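Local coordinates for protein NAD(P)-dependent oxidoreductase (Pseudomonas putida, PDB 7A3W) that uses NADPH to reduce imines and probably couples conjugate reduction of enimines with reductive amination, at residues Ile126-Pro130 against Lys131-Gly135; Lys209-Ser212 against Pro213-Ser216; Asp80-Ser83 against Ser84-Pro87; Val196-Cys200 against Ala201-Val205; Glu250-Leu253 against Asp254-Arg258. All coordinates share one frame; numbering follows the deposited sequence. Where two conformers were deposited one is given.

Interaction 1: residues Ile126-Pro130 against Lys131-Gly135; sequences IMCYP and KDIGG. With NDP (NADPH dihydro-nicotinamide-adenine-dinucleotide phosphate), chain F.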
loop_
_atom_site.group_PDB
_atom_site.type_symbol
_atom_site.label_atom_id
_atom_site.label_comp_id
_atom_site.label_asym_id
_atom_site.label_seq_id
_atom_site.Cartn_x
_atom_site.Cartn_y
_atom_site.Cartn_z
ATOM N N ILE B 126 -5.646 -5.808 16.525
ATOM C CA ILE B 126 -5.171 -4.410 16.702
ATOM C C ILE B 126 -4.562 -3.925 15.387
ATOM O O ILE B 126 -3.600 -4.552 14.886
ATOM C CB ILE B 126 -4.191 -4.273 17.873
ATOM C CG1 ILE B 126 -4.765 -4.835 19.180
ATOM C CG2 ILE B 126 -3.779 -2.817 18.001
ATOM C CD1 ILE B 126 -3.764 -5.046 20.287
ATOM N N MET B 127 -5.100 -2.847 14.846
ATOM C CA MET B 127 -4.734 -2.334 13.503
ATOM C C MET B 127 -3.859 -1.075 13.661
ATOM O O MET B 127 -4.148 -0.032 13.039
ATOM C CB MET B 127 -6.006 -2.065 12.686
ATOM C CG MET B 127 -7.065 -3.196 12.773
ATOM S SD MET B 127 -6.356 -4.897 12.545
ATOM C CE MET B 127 -5.914 -4.861 10.814
ATOM N N CYS B 128 -2.771 -1.195 14.413
ATOM C CA CYS B 128 -1.848 -0.064 14.694
ATOM C C CYS B 128 -0.615 -0.551 15.446
ATOM O O CYS B 128 -0.588 -1.702 15.913
ATOM C CB CYS B 128 -2.522 1.054 15.496
ATOM S SG CYS B 128 -2.871 0.634 17.227
ATOM N N TYR B 129 0.371 0.333 15.559
ATOM C CA TYR B 129 1.530 0.158 16.464
ATOM C C TYR B 129 1.172 0.766 17.813
ATOM O O TYR B 129 0.214 1.564 17.913
ATOM C CB TYR B 129 2.783 0.781 15.844
ATOM C CG TYR B 129 3.302 0.026 14.647
ATOM C CD1 TYR B 129 4.029 -1.135 14.833
ATOM C CD2 TYR B 129 3.070 0.443 13.345
ATOM C CE1 TYR B 129 4.550 -1.841 13.765
ATOM C CE2 TYR B 129 3.516 -0.309 12.259
ATOM C CZ TYR B 129 4.299 -1.420 12.476
ATOM O OH TYR B 129 4.788 -2.165 11.448
ATOM N N PRO B 130 1.904 0.391 18.885
ATOM C CA PRO B 130 1.525 0.812 20.239
ATOM C C PRO B 130 1.350 2.331 20.381
ATOM O O PRO B 130 0.469 2.767 21.123
ATOM C CB PRO B 130 2.660 0.255 21.093
ATOM C CG PRO B 130 3.077 -0.998 20.345
ATOM C CD PRO B 130 3.026 -0.577 18.886
ATOM N N LYS B 131 2.190 3.107 19.684
ATOM C CA LYS B 131 2.216 4.593 19.758
ATOM C C LYS B 131 0.841 5.167 19.411
ATOM O O LYS B 131 0.549 6.310 19.846
ATOM C CB LYS B 131 3.315 5.138 18.842
ATOM C CG LYS B 131 3.111 4.869 17.355
ATOM C CD LYS B 131 4.275 5.239 16.486
ATOM C CE LYS B 131 3.979 5.062 15.008
ATOM N NZ LYS B 131 2.956 6.023 14.532
ATOM N N ASP B 132 0.011 4.445 18.655
ATOM C CA ASP B 132 -1.297 4.955 18.166
ATOM C C ASP B 132 -2.461 4.444 19.037
ATOM O O ASP B 132 -3.615 4.953 18.883
ATOM C CB ASP B 132 -1.423 4.667 16.674
ATOM C CG ASP B 132 -0.427 5.486 15.864
ATOM O OD1 ASP B 132 -0.346 6.707 16.088
ATOM O OD2 ASP B 132 0.290 4.884 15.061
ATOM N N ILE B 133 -2.205 3.565 20.007
ATOM C CA ILE B 133 -3.242 3.163 20.994
ATOM C C ILE B 133 -3.758 4.419 21.696
ATOM O O ILE B 133 -2.944 5.261 22.007
ATOM C CB ILE B 133 -2.678 2.135 21.974
ATOM C CG1 ILE B 133 -2.404 0.811 21.242
ATOM C CG2 ILE B 133 -3.591 1.943 23.164
ATOM C CD1 ILE B 133 -3.621 0.103 20.718
ATOM N N GLY B 134 -5.068 4.521 21.868
ATOM C CA GLY B 134 -5.724 5.706 22.478
ATOM C C GLY B 134 -6.112 6.731 21.422
ATOM O O GLY B 134 -6.706 7.751 21.781
ATOM N N GLY B 135 -5.767 6.490 20.163
ATOM C CA GLY B 135 -6.032 7.417 19.045
ATOM C C GLY B 135 -7.503 7.399 18.667
ATOM O O GLY B 135 -8.071 6.307 18.517
HETATM P PA NDP F . 6.125 -8.928 22.405
HETATM O O1A NDP F . 6.581 -7.563 22.837
HETATM O O2A NDP F . 7.092 -9.963 21.878
HETATM O O5B NDP F . 5.352 -9.558 23.657
HETATM C C5B NDP F . 4.987 -10.950 23.658
HETATM C C4B NDP F . 4.211 -11.194 24.925
HETATM O O4B NDP F . 3.786 -12.588 24.975
HETATM C C3B NDP F . 4.977 -10.940 26.229
HETATM O O3B NDP F . 4.046 -10.533 27.205
HETATM C C2B NDP F . 5.539 -12.326 26.504
HETATM O O2B NDP F . 5.895 -12.630 27.858
HETATM C C1B NDP F . 4.299 -13.141 26.165
HETATM N N9A NDP F . 4.580 -14.548 25.964
HETATM C C8A NDP F . 5.364 -15.149 25.015
HETATM N N7A NDP F . 5.400 -16.455 25.137
HETATM C C5A NDP F . 4.553 -16.724 26.203
HETATM C C6A NDP F . 4.160 -17.918 26.834
HETATM N N6A NDP F . 4.557 -19.136 26.447
HETATM N N1A NDP F . 3.310 -17.818 27.877
HETATM C C2A NDP F . 2.901 -16.605 28.273
HETATM N N3A NDP F . 3.213 -15.416 27.776
HETATM C C4A NDP F . 4.052 -15.550 26.731
HETATM O O3 NDP F . 4.912 -8.874 21.372
HETATM P PN NDP F . 3.912 -7.635 21.111
HETATM O O1N NDP F . 4.591 -6.797 20.094
HETATM O O2N NDP F . 3.529 -6.991 22.410
HETATM O O5D NDP F . 2.710 -8.382 20.394
HETATM C C5D NDP F . 1.672 -9.086 21.108
HETATM C C4D NDP F . 0.600 -9.477 20.123
HETATM O O4D NDP F . -0.021 -8.287 19.565
HETATM C C3D NDP F . 1.069 -10.321 18.924
HETATM O O3D NDP F . 0.160 -11.395 18.718
HETATM C C2D NDP F . 1.123 -9.305 17.798
HETATM O O2D NDP F . 0.991 -9.928 16.528
HETATM C C1D NDP F . -0.010 -8.345 18.167
HETATM N N1N NDP F . 0.186 -6.951 17.662
HETATM C C2N NDP F . 1.294 -6.194 17.973
HETATM C C3N NDP F . 1.538 -4.980 17.361
HETATM C C7N NDP F . 2.730 -4.137 17.668
HETATM O O7N NDP F . 2.915 -3.139 16.972
HETATM N N7N NDP F . 3.536 -4.420 18.677
HETATM C C4N NDP F . 0.541 -4.442 16.410
HETATM C C5N NDP F . -0.596 -5.297 16.177
HETATM C C6N NDP F . -0.790 -6.408 16.857
HETATM P P2B NDP F . 7.383 -12.197 28.320
HETATM O O1X NDP F . 8.300 -12.742 27.227
HETATM O O2X NDP F . 7.412 -10.702 28.546
HETATM O O3X NDP F . 7.463 -12.990 29.607
HETATM O O HOH W 1 0.147 2.739 13.752
HETATM O O HOH W 2 0.188 5.031 22.820
#
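Ile-133 N donates to Pro-130 O and Asp-132 N to Tyr-129 O, both over three residues, which winds a 3-10 turn after strand 120-126 of the Rossmann-type NADPH domain. The residues leading into this turn border the nicotinamide amide: its oxygen O7N lies 3.2 Å from Pro-130 CD and 3.1 Å from Tyr-129 CD1, whose ring is set obliquely to it. With an alanine in place of Pro-130, the CG and CD beside the carboxamide would be gone, which is likely to open a gap there and leave the start of the turn freer to move. Behind this first shell, Cys-128 SG packs on Ile-133 CD1 at 3.6 Å. Ile-126 CG2, turned anti to its own backbone N (chi1 -54° for CG1), lies 4.0 Å from the same Ile-133 CD1, the two isoleucines crossing at about a right angle, and Ile-133 continues onto Met-19 and Leu-23 of helix 18-29. Farther out, the second subunit fixes the polar ends: its His-245 bonds Tyr-129 OH and its Asp-221 forms a salt bridge with Lys-131 NZ. That amine also bridges to its own neighbour, Lys-131 NZ meeting Asp-132 OD2 at 2.9 Å on the syn side, 24° out of the carboxylate plane.

Interaction 2: residues Lys209-Ser212 against Pro213-Ser216; sequences KALS and PIMS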
loop_
_atom_site.group_PDB
_atom_site.type_symbol
_atom_site.label_atom_id
_atom_site.label_comp_id
_atom_site.label_asym_id
_atom_site.label_seq_id
_atom_site.Cartn_x
_atom_site.Cartn_y
_atom_site.Cartn_z
ATOM N N LYS B 209 9.934 9.786 0.802
ATOM C CA LYS B 209 8.794 9.993 1.744
ATOM C C LYS B 209 7.908 11.152 1.250
ATOM O O LYS B 209 6.665 11.036 1.315
ATOM C CB LYS B 209 9.316 10.287 3.155
ATOM C CG LYS B 209 8.308 10.911 4.124
ATOM C CD LYS B 209 8.979 11.480 5.363
ATOM C CE LYS B 209 8.079 12.402 6.157
ATOM N NZ LYS B 209 8.838 13.179 7.160
ATOM N N ALA B 210 8.505 12.262 0.805
ATOM C CA ALA B 210 7.732 13.457 0.388
ATOM C C ALA B 210 6.916 13.154 -0.881
ATOM O O ALA B 210 5.849 13.734 -1.037
ATOM C CB ALA B 210 8.648 14.631 0.179
ATOM N N LEU B 211 7.379 12.250 -1.740
ATOM C CA LEU B 211 6.676 11.880 -3.000
ATOM C C LEU B 211 5.666 10.735 -2.757
ATOM O O LEU B 211 4.751 10.542 -3.593
ATOM C CB LEU B 211 7.716 11.433 -4.031
ATOM C CG LEU B 211 8.639 12.540 -4.525
ATOM C CD1 LEU B 211 9.820 11.956 -5.285
ATOM C CD2 LEU B 211 7.874 13.547 -5.372
ATOM N N SER B 212 5.818 9.981 -1.677
ATOM C CA SER B 212 5.042 8.734 -1.465
ATOM C C SER B 212 3.540 9.009 -1.486
ATOM O O SER B 212 2.793 8.209 -2.023
ATOM C CB SER B 212 5.496 8.016 -0.241
ATOM O OG SER B 212 6.787 7.477 -0.473
ATOM N N PRO B 213 3.009 10.127 -0.932
ATOM C CA PRO B 213 1.578 10.366 -0.971
ATOM C C PRO B 213 0.927 10.373 -2.350
ATOM O O PRO B 213 -0.240 10.147 -2.442
ATOM C CB PRO B 213 1.435 11.768 -0.354
ATOM C CG PRO B 213 2.579 11.833 0.588
ATOM C CD PRO B 213 3.718 11.110 -0.099
ATOM N N ILE B 214 1.683 10.726 -3.375
ATOM C CA ILE B 214 1.199 10.658 -4.778
ATOM C C ILE B 214 0.662 9.247 -4.979
ATOM O O ILE B 214 -0.431 9.094 -5.533
ATOM C CB ILE B 214 2.308 11.017 -5.778
ATOM C CG1 ILE B 214 2.736 12.480 -5.630
ATOM C CG2 ILE B 214 1.854 10.715 -7.192
ATOM C CD1 ILE B 214 4.137 12.739 -6.093
ATOM N N MET B 215 1.450 8.253 -4.590
ATOM C CA MET B 215 1.106 6.845 -4.870
ATOM C C MET B 215 0.135 6.302 -3.805
ATOM O O MET B 215 -0.666 5.479 -4.147
ATOM C CB MET B 215 2.355 5.966 -4.975
ATOM C CG MET B 215 3.380 6.535 -5.921
ATOM S SD MET B 215 2.757 7.146 -7.520
ATOM C CE MET B 215 2.510 5.602 -8.405
ATOM N N SER B 216 0.192 6.766 -2.553
ATOM C CA SER B 216 -0.786 6.381 -1.497
ATOM C C SER B 216 -2.177 6.868 -1.923
ATOM O O SER B 216 -3.140 6.082 -1.845
ATOM C CB SER B 216 -0.422 6.932 -0.132
ATOM O OG SER B 216 0.684 6.250 0.421
#
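Ser-212 O is gripped by two backbone amides at once: Ser-216 N lies 3.0 Å from Ser-212 O, and Met-215 N lies 2.9 Å from Ser-212 O. The first bond lies in the carbonyl plane and is the straighter, with 162° at its hydrogen. The second comes from above the plane and is bent to 130°. Just after this carbonyl comes Pro-213, whose ring nitrogen has no hydrogen to give. Where a regular helix would carry an amide hydrogen, Pro-213 CD stands 3.3 Å from Lys-209 O, and it also lies 3.5 Å from Ala-210 O. Ile-214 N likewise misses the turn before and bonds instead over three residues, 3.1 Å from Leu-211 O. The side chains follow the same step of three: Leu-211 CD2 touches Ile-214 CD1 at 3.9 Å, the two lying side by side and pointing the same way.

Ser-212 OG turns back beside its own backbone N (chi1 -70°), where it bonds Phe-208 O one turn earlier and Trp-191 NE1 of the preceding helix. Outward, the second subunit packs Thr-176 on Leu-211, Met-127 on Ile-214 and Tyr-184 on Met-215, while its Asp-228 forms a salt bridge with Lys-209 NZ. The lost amide bonds at Pro-213 and Ile-214, with the ring CD set against the carbonyls of the turn before, mark a proline kink, here within helix 205-232 of the reductive aminase-like C-terminal domain, at the subunit interface.

Interaction 3: residues Asp80-Ser83 against Ser84-Pro87; sequences DVLS and SLDP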
loop_
_atom_site.group_PDB
_atom_site.type_symbol
_atom_site.label_atom_id
_atom_site.label_comp_id
_atom_site.label_asym_id
_atom_site.label_seq_id
_atom_site.Cartn_x
_atom_site.Cartn_y
_atom_site.Cartn_z
ATOM N N ASP B 80 -2.445 -22.380 26.353
ATOM C CA ASP B 80 -1.601 -22.944 27.449
ATOM C C ASP B 80 -1.989 -22.306 28.794
ATOM O O ASP B 80 -2.073 -23.022 29.810
ATOM C CB ASP B 80 -0.114 -22.735 27.165
ATOM C CG ASP B 80 0.353 -23.460 25.918
ATOM O OD1 ASP B 80 -0.304 -24.443 25.527
ATOM O OD2 ASP B 80 1.353 -23.024 25.347
ATOM N N VAL B 81 -2.221 -20.998 28.823
ATOM C CA VAL B 81 -2.703 -20.300 30.051
ATOM C C VAL B 81 -4.039 -20.921 30.497
ATOM O O VAL B 81 -4.171 -21.259 31.676
ATOM C CB VAL B 81 -2.798 -18.785 29.832
ATOM C CG1 VAL B 81 -3.582 -18.106 30.951
ATOM C CG2 VAL B 81 -1.408 -18.177 29.658
ATOM N N LEU B 82 -5.004 -21.073 29.589
ATOM C CA LEU B 82 -6.310 -21.724 29.886
ATOM C C LEU B 82 -6.072 -23.126 30.478
ATOM O O LEU B 82 -6.705 -23.442 31.491
ATOM C CB LEU B 82 -7.140 -21.801 28.600
ATOM C CG LEU B 82 -8.244 -20.750 28.419
ATOM C CD1 LEU B 82 -8.031 -19.486 29.237
ATOM C CD2 LEU B 82 -8.423 -20.403 26.948
ATOM N N SER B 83 -5.177 -23.919 29.882
ATOM C CA SER B 83 -4.887 -25.323 30.275
ATOM C C SER B 83 -4.368 -25.418 31.713
ATOM O O SER B 83 -4.524 -26.492 32.305
ATOM C CB SER B 83 -3.915 -25.973 29.344
ATOM O OG SER B 83 -4.569 -26.326 28.146
ATOM N N SER B 84 -3.751 -24.368 32.248
ATOM C CA SER B 84 -3.155 -24.382 33.607
ATOM C C SER B 84 -4.130 -23.790 34.633
ATOM O O SER B 84 -3.751 -23.669 35.796
ATOM C CB SER B 84 -1.839 -23.657 33.607
ATOM O OG SER B 84 -2.054 -22.263 33.468
ATOM N N LEU B 85 -5.317 -23.379 34.209
ATOM C CA LEU B 85 -6.405 -22.934 35.120
ATOM C C LEU B 85 -7.034 -24.167 35.765
ATOM O O LEU B 85 -7.131 -25.212 35.106
ATOM C CB LEU B 85 -7.500 -22.221 34.313
ATOM C CG LEU B 85 -7.486 -20.702 34.270
ATOM C CD1 LEU B 85 -6.090 -20.127 34.282
ATOM C CD2 LEU B 85 -8.260 -20.227 33.054
ATOM N N ASP B 86 -7.571 -24.026 36.966
ATOM C CA ASP B 86 -8.633 -24.942 37.463
ATOM C C ASP B 86 -9.742 -25.038 36.413
ATOM O O ASP B 86 -10.347 -24.012 36.074
ATOM C CB ASP B 86 -9.155 -24.403 38.790
ATOM C CG ASP B 86 -10.252 -25.202 39.459
ATOM O OD1 ASP B 86 -10.779 -26.168 38.835
ATOM O OD2 ASP B 86 -10.607 -24.791 40.572
ATOM N N PRO B 87 -10.117 -26.253 35.936
ATOM C CA PRO B 87 -11.156 -26.389 34.914
ATOM C C PRO B 87 -12.503 -25.806 35.367
ATOM O O PRO B 87 -13.295 -25.461 34.519
ATOM C CB PRO B 87 -11.280 -27.898 34.680
ATOM C CG PRO B 87 -9.958 -28.437 35.159
ATOM C CD PRO B 87 -9.596 -27.568 36.348
#
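Leu-85 folds back over the last turn of helix 75-83, which joins strands 67-70 and 95-98 in a beta-alpha-beta crossover of the Rossmann-type domain. This is the tight, buried part of the contact. Leu-85 N reaches one turn back, 3.1 Å from Leu-82 O, a hydrogen bond that pins the backbone of Leu-85 to the helix end. Leu-85 CB sits 3.2 Å from Leu-82 O, and the branch Leu-85 CD1 comes within 3.4 Å of Val-81 O. The other branch, Leu-85 CD2, meets Leu-82 CD1 at 3.9 Å, the two side chains crossing at a slant. Leu-85 goes on to touch Ser-59 and Ile-62 of helix 58-64 and Met-91. Val-81 packs on Ala-58 and Met-72 and has its side chain about 5 Å, between nearest atoms, from the bound NADPH.

The other side is open. Asp-80, Ser-83 and Ser-84 are exposed, and beyond them Asp-86 and Pro-87 lead away, Asp-86 OD1 being bonded to Leu-88 N. Here the polar bonds of Ser-84 do the holding. A weak one runs from Ser-84 N to Asp-80 O. Val-81 O is the doubly used acceptor: Ser-84 N lies 3.2 Å from Val-81 O, and the hydroxyl of the same serine arrives from the same face of the carbonyl plane. With its oxygen placed between the backbone N and the carbonyl carbon (chi1 72°), Ser-84 OG donates to Val-81 O at 2.9 Å, tilted 25° from that plane.

Interaction 4: residues Val196-Cys200 against Ala201-Val205; sequences VLASC and AGVSV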
loop_
_atom_site.group_PDB
_atom_site.type_symbol
_atom_site.label_atom_id
_atom_site.label_comp_id
_atom_site.label_asym_id
_atom_site.label_seq_id
_atom_site.Cartn_x
_atom_site.Cartn_y
_atom_site.Cartn_z
ATOM N N VAL B 196 14.433 1.917 -1.776
ATOM C CA VAL B 196 15.809 1.438 -2.067
ATOM C C VAL B 196 16.177 1.827 -3.503
ATOM O O VAL B 196 17.273 2.407 -3.695
ATOM C CB VAL B 196 15.969 -0.057 -1.778
ATOM C CG1 VAL B 196 17.255 -0.592 -2.378
ATOM C CG2 VAL B 196 15.910 -0.336 -0.287
ATOM N N LEU B 197 15.301 1.582 -4.479
ATOM C CA LEU B 197 15.578 2.006 -5.879
ATOM C C LEU B 197 15.836 3.514 -5.907
ATOM O O LEU B 197 16.830 3.955 -6.526
ATOM C CB LEU B 197 14.414 1.608 -6.793
ATOM C CG LEU B 197 14.629 1.885 -8.291
ATOM C CD1 LEU B 197 15.875 1.177 -8.802
ATOM C CD2 LEU B 197 13.430 1.429 -9.108
ATOM N N ALA B 198 14.999 4.312 -5.257
ATOM C CA ALA B 198 15.147 5.786 -5.287
ATOM C C ALA B 198 16.518 6.178 -4.726
ATOM O O ALA B 198 17.241 6.976 -5.346
ATOM C CB ALA B 198 14.053 6.426 -4.502
ATOM N N SER B 199 16.866 5.589 -3.583
ATOM C CA SER B 199 18.142 5.820 -2.882
ATOM C C SER B 199 19.310 5.503 -3.822
ATOM O O SER B 199 20.270 6.308 -3.838
ATOM C CB SER B 199 18.208 5.022 -1.602
ATOM O OG SER B 199 19.500 5.105 -1.037
ATOM N N CYS B 200 19.242 4.399 -4.584
ATOM C CA CYS B 200 20.294 3.987 -5.543
ATOM C C CYS B 200 20.463 5.051 -6.640
ATOM O O CYS B 200 21.559 5.133 -7.222
ATOM C CB CYS B 200 20.019 2.632 -6.175
ATOM S SG CYS B 200 20.126 1.229 -5.027
ATOM N N ALA B 201 19.448 5.889 -6.871
ATOM C CA ALA B 201 19.466 6.953 -7.888
ATOM C C ALA B 201 19.738 8.308 -7.224
ATOM O O ALA B 201 19.643 9.327 -7.922
ATOM C CB ALA B 201 18.149 6.944 -8.625
ATOM N N GLY B 202 20.100 8.315 -5.943
ATOM C CA GLY B 202 20.516 9.519 -5.202
ATOM C C GLY B 202 19.335 10.286 -4.676
ATOM O O GLY B 202 19.531 11.441 -4.245
ATOM N N VAL B 203 18.146 9.665 -4.660
ATOM C CA VAL B 203 16.953 10.291 -4.049
ATOM C C VAL B 203 16.957 9.877 -2.577
ATOM O O VAL B 203 16.868 8.669 -2.312
ATOM C CB VAL B 203 15.658 9.879 -4.774
ATOM C CG1 VAL B 203 14.441 10.510 -4.121
ATOM C CG2 VAL B 203 15.721 10.249 -6.250
ATOM N N SER B 204 17.055 10.843 -1.666
ATOM C CA SER B 204 17.084 10.568 -0.209
ATOM C C SER B 204 15.755 9.931 0.211
ATOM O O SER B 204 14.727 10.215 -0.415
ATOM C CB SER B 204 17.323 11.806 0.591
ATOM O OG SER B 204 16.162 12.592 0.572
ATOM N N VAL B 205 15.787 9.147 1.281
ATOM C CA VAL B 205 14.578 8.491 1.827
ATOM C C VAL B 205 13.602 9.595 2.246
ATOM O O VAL B 205 12.415 9.385 2.045
ATOM C CB VAL B 205 14.908 7.521 2.972
ATOM C CG1 VAL B 205 15.247 8.252 4.266
ATOM C CG2 VAL B 205 13.762 6.544 3.183
#
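Ala-198 CB overlaps the branched side chain of Val-203, 3.8 Å from Val-203 CB and 4.1 Å from Val-203 CG1. The two form the apolar contact of a Schellman motif that ends helix 173-200. Its two defining bonds are both present: Val-203 N donates over five residues at 2.9 Å to Ala-198 O, and Gly-202 N donates over three, also 2.9 Å, to Ser-199 O. Gly-202 is the C-prime residue, with a positive phi of 84°, and its turn sends the chain back across the end of the helix so that Val-203 lands beside Ala-198.

Ala-198 O, in the midst of this closure, takes a second donor, Ala-201 N, which reaches it from the face of the carbonyl plane opposite to Val-203 N. A further bond from Ala-201 N to Leu-197 O is weak, as the helical pattern gives out. On Val-203, CG1 stands anti to the backbone N (chi1 179°) and therefore toward the alanine methyl, while CG2 rests 3.7 Å from Ala-198 O.

The loop leads directly into helix 205-232, where Ser-204 is the N-cap and its OG bonds Asp-207 N. The motif thus links two long helices of the C-terminal domain. The second subunit covers it, with Pro-175 on Ala-201, Thr-176 on Val-203 and His-294 on Ser-199 and Cys-200. Val-203 also uses its backbone to return to the helix, in a CA-H...O contact of 3.2 Å between Ser-199 CA and Val-203 O, with 141° at the hydrogen.

Interaction 5: residues Glu250-Leu253 against Asp254-Arg258; sequences EVVL and DALQR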
loop_
_atom_site.group_PDB
_atom_site.type_symbol
_atom_site.label_atom_id
_atom_site.label_comp_id
_atom_site.label_asym_id
_atom_site.label_seq_id
_atom_site.Cartn_x
_atom_site.Cartn_y
_atom_site.Cartn_z
ATOM N N GLU B 250 7.999 -4.379 -16.373
ATOM C CA GLU B 250 9.247 -5.052 -16.791
ATOM C C GLU B 250 10.366 -4.008 -16.868
ATOM O O GLU B 250 11.534 -4.355 -16.647
ATOM C CB GLU B 250 9.063 -5.774 -18.120
ATOM C CG GLU B 250 8.274 -7.056 -18.001
ATOM C CD GLU B 250 7.913 -7.678 -19.344
ATOM O OE1 GLU B 250 7.938 -6.953 -20.357
ATOM O OE2 GLU B 250 7.575 -8.877 -19.375
ATOM N N VAL B 251 10.024 -2.754 -17.139
ATOM C CA VAL B 251 10.988 -1.617 -17.076
ATOM C C VAL B 251 11.344 -1.359 -15.612
ATOM O O VAL B 251 12.511 -1.169 -15.306
ATOM C CB VAL B 251 10.409 -0.383 -17.791
ATOM C CG1 VAL B 251 11.308 0.842 -17.688
ATOM C CG2 VAL B 251 10.149 -0.737 -19.249
ATOM N N VAL B 252 10.368 -1.354 -14.712
ATOM C CA VAL B 252 10.636 -1.202 -13.252
ATOM C C VAL B 252 11.603 -2.327 -12.824
ATOM O O VAL B 252 12.597 -2.044 -12.167
ATOM C CB VAL B 252 9.332 -1.207 -12.444
ATOM C CG1 VAL B 252 9.588 -1.217 -10.945
ATOM C CG2 VAL B 252 8.452 -0.016 -12.806
ATOM N N LEU B 253 11.348 -3.564 -13.231
ATOM C CA LEU B 253 12.216 -4.695 -12.838
ATOM C C LEU B 253 13.636 -4.439 -13.345
ATOM O O LEU B 253 14.594 -4.693 -12.603
ATOM C CB LEU B 253 11.655 -5.978 -13.438
ATOM C CG LEU B 253 12.494 -7.232 -13.224
ATOM C CD1 LEU B 253 12.748 -7.445 -11.733
ATOM C CD2 LEU B 253 11.769 -8.426 -13.828
ATOM N N ASP B 254 13.758 -4.032 -14.603
ATOM C CA ASP B 254 15.071 -3.751 -15.244
ATOM C C ASP B 254 15.835 -2.730 -14.391
ATOM O O ASP B 254 17.032 -2.941 -14.121
ATOM C CB ASP B 254 14.869 -3.255 -16.672
ATOM C CG ASP B 254 16.146 -2.765 -17.318
ATOM O OD1 ASP B 254 16.937 -3.627 -17.681
ATOM O OD2 ASP B 254 16.339 -1.541 -17.421
ATOM N N ALA B 255 15.171 -1.652 -13.975
ATOM C CA ALA B 255 15.765 -0.599 -13.124
ATOM C C ALA B 255 16.231 -1.189 -11.791
ATOM O O ALA B 255 17.350 -0.855 -11.354
ATOM C CB ALA B 255 14.781 0.527 -12.937
ATOM N N LEU B 256 15.438 -2.056 -11.172
ATOM C CA LEU B 256 15.813 -2.692 -9.880
ATOM C C LEU B 256 17.052 -3.565 -10.092
ATOM O O LEU B 256 18.007 -3.452 -9.297
ATOM C CB LEU B 256 14.658 -3.522 -9.319
ATOM C CG LEU B 256 13.455 -2.719 -8.834
ATOM C CD1 LEU B 256 12.214 -3.586 -8.719
ATOM C CD2 LEU B 256 13.758 -2.047 -7.506
ATOM N N GLN B 257 17.053 -4.383 -11.141
ATOM C CA GLN B 257 18.184 -5.303 -11.432
ATOM C C GLN B 257 19.462 -4.484 -11.666
ATOM O O GLN B 257 20.521 -4.828 -11.081
ATOM C CB GLN B 257 17.810 -6.213 -12.604
ATOM C CG GLN B 257 16.745 -7.244 -12.240
ATOM C CD GLN B 257 16.256 -8.055 -13.421
ATOM O OE1 GLN B 257 16.292 -7.618 -14.568
ATOM N NE2 GLN B 257 15.757 -9.252 -13.146
ATOM N N ARG B 258 19.378 -3.395 -12.426
ATOM C CA ARG B 258 20.568 -2.569 -12.748
ATOM C C ARG B 258 21.050 -1.820 -11.491
ATOM O O ARG B 258 22.259 -1.594 -11.403
ATOM C CB ARG B 258 20.277 -1.696 -13.976
ATOM C CG ARG B 258 20.446 -2.472 -15.279
ATOM C CD ARG B 258 19.561 -2.107 -16.462
ATOM N NE ARG B 258 19.626 -0.717 -16.901
ATOM C CZ ARG B 258 18.930 0.277 -16.360
ATOM N NH2 ARG B 258 19.052 1.500 -16.841
HETATM O O HOH W 3 14.838 0.266 -16.561
#
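Gln-257 lays one face of its side-chain amide against the isobutyl group of Leu-253: NE2 is 3.8 Å from Leu-253 CD1, and the amide carbon CD is 3.9 Å from Leu-253 CG. The glutamine has its CG beside the backbone N (chi1 -71°) and runs extended from there, which carries the flat group back over the residue one turn earlier. Were Leu-253 an alanine, the amide would lose the branch it lies on, and would probably be freer to turn, with a gap opened toward Asp-267 and Leu-270 of helix 264-278. The carboxylate of Asp-254 is the other flat group, approached by Arg-258 NE in a long salt bridge of 3.4 Å to Asp-254 OD2, while a water links this oxygen to Val-251 O. All this rides on the regular i-to-i+4 ladder of helix 242-258, in which Gln-257 N is 2.9 Å from Leu-253 O and the bond is nearly straight at 165°. On the buried side Val-252 and Leu-256 lie alongside each other, with CG1 of Val-252 and CD1 of Leu-256 4.2 Å apart. Leu-178 of the second subunit packs on Val-252 and Ala-255.

How the interactions relate
Interactions 2, 4 and 5 belong to the helical C-terminal domain, interactions 1 and 3 to the NADPH-binding domain. Interaction 4 turns the chain into the helix that holds interaction 2, their centres 14 Å apart, and it touches interaction 5 through Leu-197 CD1, 3.6 Å from Ala-255 O. Interaction 1 lies against the nicotinamide; its centre is 22 Å from that of interaction 2 within the chain, yet across the dimer Met-127 of one subunit packs on Met-215 and Ile-214 of the other. The side chains of Met-215 (interaction 2) and Val-251 (interaction 5) lie about 9 Å and 8 Å from a bound NADPH. The centre of interaction 3 lies 49 to 54 Å from those of interactions 2, 4 and 5, near the cofactor without touching the second subunit.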